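Local coordinates for periplasmic beta-glucosidase (Pseudomonas aeruginosa, PDB 6R5T), which probably hydrolyses terminal, non-reducing beta-D-glucosyl residues of glucosides in the periplasm, releasing beta-D-glucose, as a family 3 glycoside hydrolase, at residues His557-Ser570 against Glu602-Tyr616. The protein carries 1 engineered substitution. Residues are numbered along the deposited sequence; the frame is centred on the assembly and turned at random.
Sequences HNPSGKLTMSFPRS and EANGPLYPFGYGLSY
Segments 557-570 and 602-616 run antiparallel as two irregular chains, paired where Phe567 N donates to Tyr608 O (3.0 Å) and Leu607 N to Phe567 O, and again where Leu563 N donates to Tyr612 O and Gly611 N to Leu563 O. At one end Asn558 OD1 receives Tyr616 N on an in-plane lone pair (2.8 Å, N-H...O 167°), while Pro559 CD lies over one face of the Tyr616 ring, 3.4 Å from its centroid, a CH-pi contact. In the middle Lys562, bent only at its last torsion (chi4 -78°), brings NZ to Gly613 O at 2.8 Å; Leu720 O also accepts from this amine. Leu563 CD1 abuts Tyr608 CB, and the Phe610 ring turns its edge to Thr564 O. At the far end Arg569 reaches out extended from CG to NE, its guanidinium between Ala603 CB on one face and the Pro606-Leu607 backbone on the other. NE bonds to Asn604 O from above the carbonyl plane and only weakly to Gly605 O (2.9 Å). Ser570 OG donates to the syn lone pair of Glu602 OE1 (2.6 Å), beside Thr491 of the second subunit. Water bridges Gly561 O and Leu614 O. Leu607 and Tyr608 both facing Phe567 make a classic beta bulge, followed by a type II turn, Pro609-Tyr612, in the family 3 C-terminal domain, where Lys562 and Phe610 pack on strand 651-660 of the fibronectin type III-like domain.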
ATOM      1  N   HIS A 557      35.476  -2.923 -17.645  1.00 18.48           N
ATOM      2  CA  HIS A 557      35.043  -3.098 -16.244  1.00 18.77           C
ATOM      3  C   HIS A 557      34.064  -4.270 -16.260  1.00 17.50           C
ATOM      4  O   HIS A 557      33.199  -4.290 -17.153  1.00 17.80           O
ATOM      5  CB  HIS A 557      34.416  -1.819 -15.670  1.00 19.59           C
ATOM      6  CG  HIS A 557      33.937  -2.000 -14.265  1.00 19.53           C
ATOM      7  ND1 HIS A 557      34.772  -1.804 -13.173  1.00 23.55           N
ATOM      8  CD2 HIS A 557      32.732  -2.348 -13.757  1.00 20.03           C
ATOM      9  CE1 HIS A 557      34.106  -2.042 -12.047  1.00 21.58           C
ATOM     10  NE2 HIS A 557      32.839  -2.394 -12.369  1.00 21.38           N
ATOM     11  N   ASN A 558      34.235  -5.212 -15.363  1.00 14.63           N
ATOM     12  CA  ASN A 558      33.305  -6.338 -15.208  1.00 14.08           C
ATOM     13  C   ASN A 558      32.157  -5.856 -14.314  1.00 14.26           C
ATOM     14  O   ASN A 558      32.364  -5.569 -13.157  1.00 14.92           O
ATOM     15  CB  ASN A 558      34.023  -7.530 -14.601  1.00 13.21           C
ATOM     16  CG  ASN A 558      33.239  -8.792 -14.686  1.00 14.79           C
ATOM     17  OD1 ASN A 558      32.029  -8.753 -14.903  1.00 14.50           O
ATOM     18  ND2 ASN A 558      33.894  -9.927 -14.404  1.00 15.81           N
ATOM     19  N   PRO A 559      30.901  -5.857 -14.787  1.00 13.58           N
ATOM     20  CA  PRO A 559      29.826  -5.342 -13.934  1.00 15.24           C
ATOM     21  C   PRO A 559      29.802  -6.014 -12.553  1.00 14.14           C
ATOM     22  O   PRO A 559      29.870  -7.254 -12.406  1.00 15.16           O
ATOM     23  CB  PRO A 559      28.562  -5.588 -14.728  1.00 19.15           C
ATOM     24  CG  PRO A 559      28.939  -6.341 -15.964  1.00 16.09           C
ATOM     25  CD  PRO A 559      30.443  -6.344 -16.090  1.00 14.79           C
ATOM     26  N   SER A 560      29.629  -5.175 -11.535  1.00 14.23           N
ATOM     27  CA  SER A 560      29.709  -5.607 -10.118  1.00 15.17           C
ATOM     28  C   SER A 560      28.529  -5.055  -9.316  1.00 16.39           C
ATOM     29  O   SER A 560      28.430  -5.394  -8.107  1.00 19.82           O
ATOM     30  CB  SER A 560      31.018  -5.212  -9.489  1.00 17.08           C
ATOM     31  OG  SER A 560      31.272  -3.834  -9.675  1.00 20.41           O
ATOM     32  N   GLY A 561      27.658  -4.277  -9.933  1.00 12.93           N
ATOM     33  CA  GLY A 561      26.543  -3.670  -9.193  1.00 13.58           C
ATOM     34  C   GLY A 561      25.534  -4.734  -8.819  1.00 13.53           C
ATOM     35  O   GLY A 561      25.362  -5.748  -9.536  1.00 13.33           O
ATOM     36  N   LYS A 562      24.860  -4.519  -7.685  1.00 13.07           N
ATOM     37  CA  LYS A 562      23.758  -5.384  -7.251  1.00 12.69           C
ATOM     38  C   LYS A 562      22.615  -4.529  -6.764  1.00 11.84           C
ATOM     39  O   LYS A 562      22.836  -3.519  -6.095  1.00 12.72           O
ATOM     40  CB  LYS A 562      24.259  -6.372  -6.183  1.00 14.38           C
ATOM     41  CG  LYS A 562      25.065  -7.533  -6.825  1.00 16.53           C
ATOM     42  CD  LYS A 562      25.492  -8.541  -5.861  1.00 20.60           C
ATOM     43  CE  LYS A 562      26.207  -9.717  -6.500  1.00 22.12           C
ATOM     44  NZ  LYS A 562      25.242 -10.657  -7.147  1.00 26.74           N
ATOM     45  N   LEU A 563      21.395  -4.980  -7.031  1.00 12.25           N
ATOM     46  CA  LEU A 563      20.178  -4.229  -6.668  1.00 12.15           C
ATOM     47  C   LEU A 563      20.110  -4.002  -5.176  1.00 11.34           C
ATOM     48  O   LEU A 563      20.358  -4.951  -4.414  1.00 12.17           O
ATOM     49  CB  LEU A 563      18.921  -4.932  -7.149  1.00 11.87           C
ATOM     50  CG  LEU A 563      18.870  -5.178  -8.647  1.00 12.60           C
ATOM     51  CD1 LEU A 563      17.585  -5.899  -8.968  1.00 12.96           C
ATOM     52  CD2 LEU A 563      18.998  -3.877  -9.457  1.00 12.15           C
ATOM     53  N   THR A 564      19.650  -2.816  -4.768  1.00 11.46           N
ATOM     54  CA  THR A 564      19.319  -2.580  -3.335  1.00 11.76           C
ATOM     55  C   THR A 564      17.817  -2.359  -3.150  1.00 11.22           C
ATOM     56  O   THR A 564      17.394  -1.923  -2.072  1.00 11.97           O
ATOM     57  CB  THR A 564      20.086  -1.381  -2.777  1.00 11.59           C
ATOM     58  OG1 THR A 564      19.654  -0.167  -3.409  1.00 12.93           O
ATOM     59  CG2 THR A 564      21.590  -1.586  -2.932  1.00 12.70           C
ATOM     60  N   MET A 565      17.054  -2.557  -4.212  1.00 11.83           N
ATOM     61  CA  MET A 565      15.572  -2.509  -4.134  1.00 11.81           C
ATOM     62  C   MET A 565      15.071  -3.600  -5.066  1.00 13.78           C
ATOM     63  O   MET A 565      15.620  -3.787  -6.176  1.00 13.44           O
ATOM     64  CB  MET A 565      15.101  -1.125  -4.548  1.00 13.57           C
ATOM     65  CG  MET A 565      13.653  -0.844  -4.234  1.00 14.72           C
ATOM     66  SD  MET A 565      13.342   0.940  -4.390  1.00 14.82           S
ATOM     67  CE  MET A 565      11.575   0.924  -4.114  1.00 16.77           C
ATOM     68  N   SER A 566      14.081  -4.325  -4.610  1.00 11.68           N
ATOM     69  CA  SER A 566      13.449  -5.458  -5.337  1.00 13.46           C
ATOM     70  C   SER A 566      12.743  -4.902  -6.576  1.00 13.06           C
ATOM     71  O   SER A 566      12.135  -3.826  -6.489  1.00 14.06           O
ATOM     72  CB  SER A 566      12.483  -6.106  -4.393  1.00 14.70           C
ATOM     73  OG  SER A 566      13.185  -6.736  -3.335  1.00 17.36           O
ATOM     74  N   PHE A 567      12.808  -5.593  -7.720  1.00 12.38           N
ATOM     75  CA  PHE A 567      12.122  -5.150  -8.949  1.00 12.75           C
ATOM     76  C   PHE A 567      10.836  -5.946  -9.079  1.00 12.20           C
ATOM     77  O   PHE A 567      10.898  -7.168  -9.278  1.00 13.13           O
ATOM     78  CB  PHE A 567      13.001  -5.329 -10.179  1.00 12.43           C
ATOM     79  CG  PHE A 567      13.963  -4.197 -10.430  1.00 11.67           C
ATOM     80  CD1 PHE A 567      14.642  -3.556  -9.415  1.00 12.82           C
ATOM     81  CD2 PHE A 567      14.228  -3.787 -11.727  1.00 12.56           C
ATOM     82  CE1 PHE A 567      15.522  -2.508  -9.658  1.00 13.86           C
ATOM     83  CE2 PHE A 567      15.156  -2.783 -11.965  1.00 14.10           C
ATOM     84  CZ  PHE A 567      15.782  -2.113 -10.950  1.00 14.98           C
ATOM     85  N   PRO A 568       9.666  -5.300  -8.934  1.00 13.91           N
ATOM     86  CA  PRO A 568       8.410  -6.017  -8.973  1.00 13.98           C
ATOM     87  C   PRO A 568       8.186  -6.513 -10.391  1.00 14.41           C
ATOM     88  O   PRO A 568       8.592  -5.838 -11.321  1.00 14.32           O
ATOM     89  CB  PRO A 568       7.325  -4.983  -8.648  1.00 15.70           C
ATOM     90  CG  PRO A 568       8.071  -3.813  -8.070  1.00 17.01           C
ATOM     91  CD  PRO A 568       9.460  -3.853  -8.673  1.00 15.14           C
ATOM     92  N   ARG A 569       7.405  -7.586 -10.527  1.00 13.42           N
ATOM     93  CA  ARG A 569       6.976  -8.042 -11.883  1.00 13.88           C
ATOM     94  C   ARG A 569       6.006  -7.027 -12.477  1.00 12.90           C
ATOM     95  O   ARG A 569       5.979  -6.885 -13.717  1.00 14.42           O
ATOM     96  CB  ARG A 569       6.371  -9.440 -11.838  1.00 14.66           C
ATOM     97  CG  ARG A 569       7.397 -10.481 -11.466  1.00 17.23           C
ATOM     98  CD  ARG A 569       6.720 -11.816 -11.279  1.00 18.34           C
ATOM     99  NE  ARG A 569       7.653 -12.788 -10.755  1.00 20.37           N
ATOM    100  CZ  ARG A 569       8.520 -13.490 -11.468  1.00 22.30           C
ATOM    101  NH1 ARG A 569       8.561 -13.378 -12.772  1.00 23.10           N
ATOM    102  NH2 ARG A 569       9.317 -14.334 -10.844  1.00 27.92           N
ATOM    103  N   SER A 570       5.205  -6.346 -11.664  1.00 12.97           N
ATOM    104  CA  SER A 570       4.301  -5.302 -12.152  1.00 12.30           C
ATOM    105  C   SER A 570       3.920  -4.400 -10.990  1.00 11.80           C
ATOM    106  O   SER A 570       4.086  -4.783  -9.833  1.00 12.63           O
ATOM    107  CB  SER A 570       3.060  -5.882 -12.795  1.00 14.84           C
ATOM    108  OG  SER A 570       2.244  -6.482 -11.800  1.00 15.79           O
ATOM    109  N   GLU A 602      -0.485 -13.525 -12.204  1.00 17.30           N
ATOM    110  CA  GLU A 602       0.922 -13.175 -12.547  1.00 19.35           C
ATOM    111  C   GLU A 602       1.808 -14.082 -11.718  1.00 18.52           C
ATOM    112  O   GLU A 602       1.407 -14.502 -10.630  1.00 18.87           O
ATOM    113  CB  GLU A 602       1.223 -11.711 -12.200  1.00 21.51           C
ATOM    114  CG  GLU A 602       2.493 -11.168 -12.835  1.00 24.98           C
ATOM    115  CD  GLU A 602       2.458  -9.663 -12.846  1.00 26.99           C
ATOM    116  OE1 GLU A 602       2.331  -9.093 -11.744  1.00 25.24           O
ATOM    117  OE2 GLU A 602       2.485  -9.072 -13.948  1.00 34.34           O
ATOM    118  N   ALA A 603       3.016 -14.339 -12.199  1.00 18.06           N
ATOM    119  CA  ALA A 603       4.028 -15.086 -11.427  1.00 17.59           C
ATOM    120  C   ALA A 603       4.316 -14.301 -10.155  1.00 18.09           C
ATOM    121  O   ALA A 603       4.159 -13.075 -10.151  1.00 18.34           O
ATOM    122  CB  ALA A 603       5.258 -15.326 -12.228  1.00 17.91           C
ATOM    123  N   ASN A 604       4.670 -14.992  -9.112  1.00 17.20           N
ATOM    124  CA  ASN A 604       4.854 -14.367  -7.791  1.00 17.84           C
ATOM    125  C   ASN A 604       6.342 -14.104  -7.480  1.00 17.87           C
ATOM    126  O   ASN A 604       7.249 -14.663  -8.161  1.00 19.65           O
ATOM    127  CB  ASN A 604       4.156 -15.200  -6.725  1.00 16.98           C
ATOM    128  CG  ASN A 604       2.645 -15.004  -6.782  1.00 16.72           C
ATOM    129  OD1 ASN A 604       2.139 -13.999  -6.269  1.00 16.49           O
ATOM    130  ND2 ASN A 604       1.971 -15.912  -7.488  1.00 17.76           N
ATOM    131  N   GLY A 605       6.579 -13.268  -6.479  1.00 16.97           N
ATOM    132  CA  GLY A 605       7.936 -12.840  -6.149  1.00 16.92           C
ATOM    133  C   GLY A 605       8.411 -11.749  -7.090  1.00 14.55           C
ATOM    134  O   GLY A 605       7.861 -11.528  -8.178  1.00 14.04           O
ATOM    135  N   PRO A 606       9.509 -11.061  -6.718  1.00 15.40           N
ATOM    136  CA  PRO A 606      10.081 -10.051  -7.590  1.00 15.23           C
ATOM    137  C   PRO A 606      10.640 -10.695  -8.861  1.00 12.84           C
ATOM    138  O   PRO A 606      11.033 -11.886  -8.847  1.00 14.59           O
ATOM    139  CB  PRO A 606      11.204  -9.465  -6.723  1.00 16.09           C
ATOM    140  CG  PRO A 606      11.609 -10.593  -5.876  1.00 17.96           C
ATOM    141  CD  PRO A 606      10.317 -11.331  -5.515  1.00 17.63           C
ATOM    142  N   LEU A 607      10.716  -9.920  -9.930  1.00 11.88           N
ATOM    143  CA  LEU A 607      11.443 -10.374 -11.134  1.00 12.65           C
ATOM    144  C   LEU A 607      12.927 -10.481 -10.795  1.00 12.32           C
ATOM    145  O   LEU A 607      13.539 -11.495 -11.124  1.00 13.23           O
ATOM    146  CB  LEU A 607      11.240  -9.400 -12.294  1.00 13.64           C
ATOM    147  CG  LEU A 607      11.934  -9.856 -13.575  1.00 15.81           C
ATOM    148  CD1 LEU A 607      11.474 -11.246 -14.028  1.00 19.62           C
ATOM    149  CD2 LEU A 607      11.676  -8.887 -14.689  1.00 16.76           C
ATOM    150  N   TYR A 608      13.469  -9.475 -10.101  1.00 12.58           N
ATOM    151  CA  TYR A 608      14.896  -9.484  -9.684  1.00 11.57           C
ATOM    152  C   TYR A 608      14.886  -9.169  -8.198  1.00 12.19           C
ATOM    153  O   TYR A 608      14.358  -8.129  -7.809  1.00 13.62           O
ATOM    154  CB  TYR A 608      15.730  -8.464 -10.444  1.00 12.66           C
ATOM    155  CG  TYR A 608      15.666  -8.542 -11.945  1.00 12.90           C
ATOM    156  CD1 TYR A 608      16.223  -9.598 -12.644  1.00 13.55           C
ATOM    157  CD2 TYR A 608      15.102  -7.518 -12.674  1.00 12.97           C
ATOM    158  CE1 TYR A 608      16.195  -9.630 -14.032  1.00 13.76           C
ATOM    159  CE2 TYR A 608      15.064  -7.538 -14.055  1.00 12.78           C
ATOM    160  CZ  TYR A 608      15.620  -8.601 -14.745  1.00 13.60           C
ATOM    161  OH  TYR A 608      15.607  -8.615 -16.126  1.00 15.64           O
ATOM    162  N   PRO A 609      15.452 -10.035  -7.364  1.00 11.93           N
ATOM    163  CA  PRO A 609      15.399  -9.804  -5.911  1.00 12.33           C
ATOM    164  C   PRO A 609      16.497  -8.846  -5.438  1.00 11.73           C
ATOM    165  O   PRO A 609      17.435  -8.536  -6.104  1.00 11.88           O
ATOM    166  CB  PRO A 609      15.668 -11.183  -5.351  1.00 13.14           C
ATOM    167  CG  PRO A 609      16.596 -11.768  -6.377  1.00 12.44           C
ATOM    168  CD  PRO A 609      16.110 -11.285  -7.727  1.00 12.56           C
ATOM    169  N   PHE A 610      16.303  -8.364  -4.228  1.00 11.30           N
ATOM    170  CA  PHE A 610      17.324  -7.591  -3.503  1.00 10.43           C
ATOM    171  C   PHE A 610      18.655  -8.323  -3.538  1.00 11.40           C
ATOM    172  O   PHE A 610      18.705  -9.553  -3.317  1.00 12.68           O
ATOM    173  CB  PHE A 610      16.875  -7.428  -2.065  1.00 11.62           C
ATOM    174  CG  PHE A 610      17.823  -6.616  -1.238  1.00 10.71           C
ATOM    175  CD1 PHE A 610      17.776  -5.219  -1.218  1.00 11.85           C
ATOM    176  CD2 PHE A 610      18.760  -7.249  -0.430  1.00 11.49           C
ATOM    177  CE1 PHE A 610      18.628  -4.505  -0.382  1.00 11.96           C
ATOM    178  CE2 PHE A 610      19.599  -6.528   0.401  1.00 12.45           C
ATOM    179  CZ  PHE A 610      19.552  -5.168   0.409  1.00 12.52           C
ATOM    180  N   GLY A 611      19.705  -7.610  -3.877  1.00 11.30           N
ATOM    181  CA  GLY A 611      21.069  -8.156  -3.924  1.00 11.29           C
ATOM    182  C   GLY A 611      21.393  -8.848  -5.239  1.00 12.53           C
ATOM    183  O   GLY A 611      22.531  -9.362  -5.344  1.00 14.21           O
ATOM    184  N   TYR A 612      20.507  -8.812  -6.236  1.00 12.57           N
ATOM    185  CA  TYR A 612      20.728  -9.491  -7.538  1.00 11.98           C
ATOM    186  C   TYR A 612      21.673  -8.672  -8.410  1.00 12.14           C
ATOM    187  O   TYR A 612      21.544  -7.439  -8.531  1.00 11.45           O
ATOM    188  CB  TYR A 612      19.408  -9.707  -8.262  1.00 12.61           C
ATOM    189  CG  TYR A 612      19.523 -10.405  -9.573  1.00 13.71           C
ATOM    190  CD1 TYR A 612      19.738 -11.754  -9.671  1.00 17.93           C
ATOM    191  CD2 TYR A 612      19.439  -9.665 -10.724  1.00 16.50           C
ATOM    192  CE1 TYR A 612      19.825 -12.364 -10.918  1.00 17.42           C
ATOM    193  CE2 TYR A 612      19.551 -10.244 -11.974  1.00 17.79           C
ATOM    194  CZ  TYR A 612      19.715 -11.586 -12.070  1.00 18.33           C
ATOM    195  OH  TYR A 612      19.815 -12.099 -13.345  1.00 23.60           O
ATOM    196  N   GLY A 613      22.549  -9.390  -9.089  1.00 11.58           N
ATOM    197  CA  GLY A 613      23.297  -8.772 -10.197  1.00 11.26           C
ATOM    198  C   GLY A 613      24.337  -9.723 -10.716  1.00 12.96           C
ATOM    199  O   GLY A 613      24.923 -10.489  -9.885  1.00 14.64           O
ATOM    200  N   LEU A 614      24.489  -9.750 -12.025  1.00 12.97           N
ATOM    201  CA  LEU A 614      25.342 -10.763 -12.682  1.00 13.81           C
ATOM    202  C   LEU A 614      26.732 -10.167 -12.934  1.00 12.91           C
ATOM    203  O   LEU A 614      27.035  -9.019 -12.629  1.00 12.60           O
ATOM    204  CB  LEU A 614      24.695 -11.179 -14.005  1.00 12.33           C
ATOM    205  CG  LEU A 614      23.272 -11.738 -13.911  1.00 14.11           C
ATOM    206  CD1 LEU A 614      22.782 -12.069 -15.301  1.00 15.67           C
ATOM    207  CD2 LEU A 614      23.236 -12.955 -13.018  1.00 18.05           C
ATOM    208  N   SER A 615      27.575 -11.010 -13.514  1.00 13.37           N
ATOM    209  CA  SER A 615      28.994 -10.726 -13.801  1.00 13.90           C
ATOM    210  C   SER A 615      29.343 -11.358 -15.140  1.00 15.16           C
ATOM    211  O   SER A 615      28.692 -12.315 -15.518  1.00 15.01           O
ATOM    212  CB  SER A 615      29.867 -11.288 -12.686  1.00 15.51           C
ATOM    213  OG  SER A 615      31.271 -11.122 -12.890  1.00 15.23           O
ATOM    214  N   TYR A 616      30.467 -10.930 -15.702  1.00 13.66           N
ATOM    215  CA  TYR A 616      31.075 -11.622 -16.851  1.00 14.54           C
ATOM    216  C   TYR A 616      31.889 -12.831 -16.391  1.00 15.78           C
ATOM    217  O   TYR A 616      32.413 -13.593 -17.250  1.00 18.61           O
ATOM    218  CB  TYR A 616      31.962 -10.660 -17.629  1.00 14.48           C
ATOM    219  CG  TYR A 616      31.273  -9.469 -18.249  1.00 13.78           C
ATOM    220  CD1 TYR A 616      29.927  -9.469 -18.588  1.00 14.46           C
ATOM    221  CD2 TYR A 616      31.992  -8.342 -18.555  1.00 15.39           C
ATOM    222  CE1 TYR A 616      29.326  -8.378 -19.193  1.00 14.70           C
ATOM    223  CE2 TYR A 616      31.408  -7.231 -19.124  1.00 14.04           C
ATOM    224  CZ  TYR A 616      30.069  -7.250 -19.486  1.00 15.01           C
ATOM    225  OH  TYR A 616      29.485  -6.155 -20.043  1.00 15.55           O
TER
HETATM  226  O   HOH W   1      32.047  -8.816 -11.703  1.00 17.36           O
HETATM  227  O   HOH W   2      26.109  -6.499 -12.054  1.00 15.00           O
HETATM  228  O   HOH W   3      13.542  -9.293  -3.171  1.00 19.11           O
HETATM  229  O   HOH W   4       6.757  -8.994  -8.095  1.00 19.90           O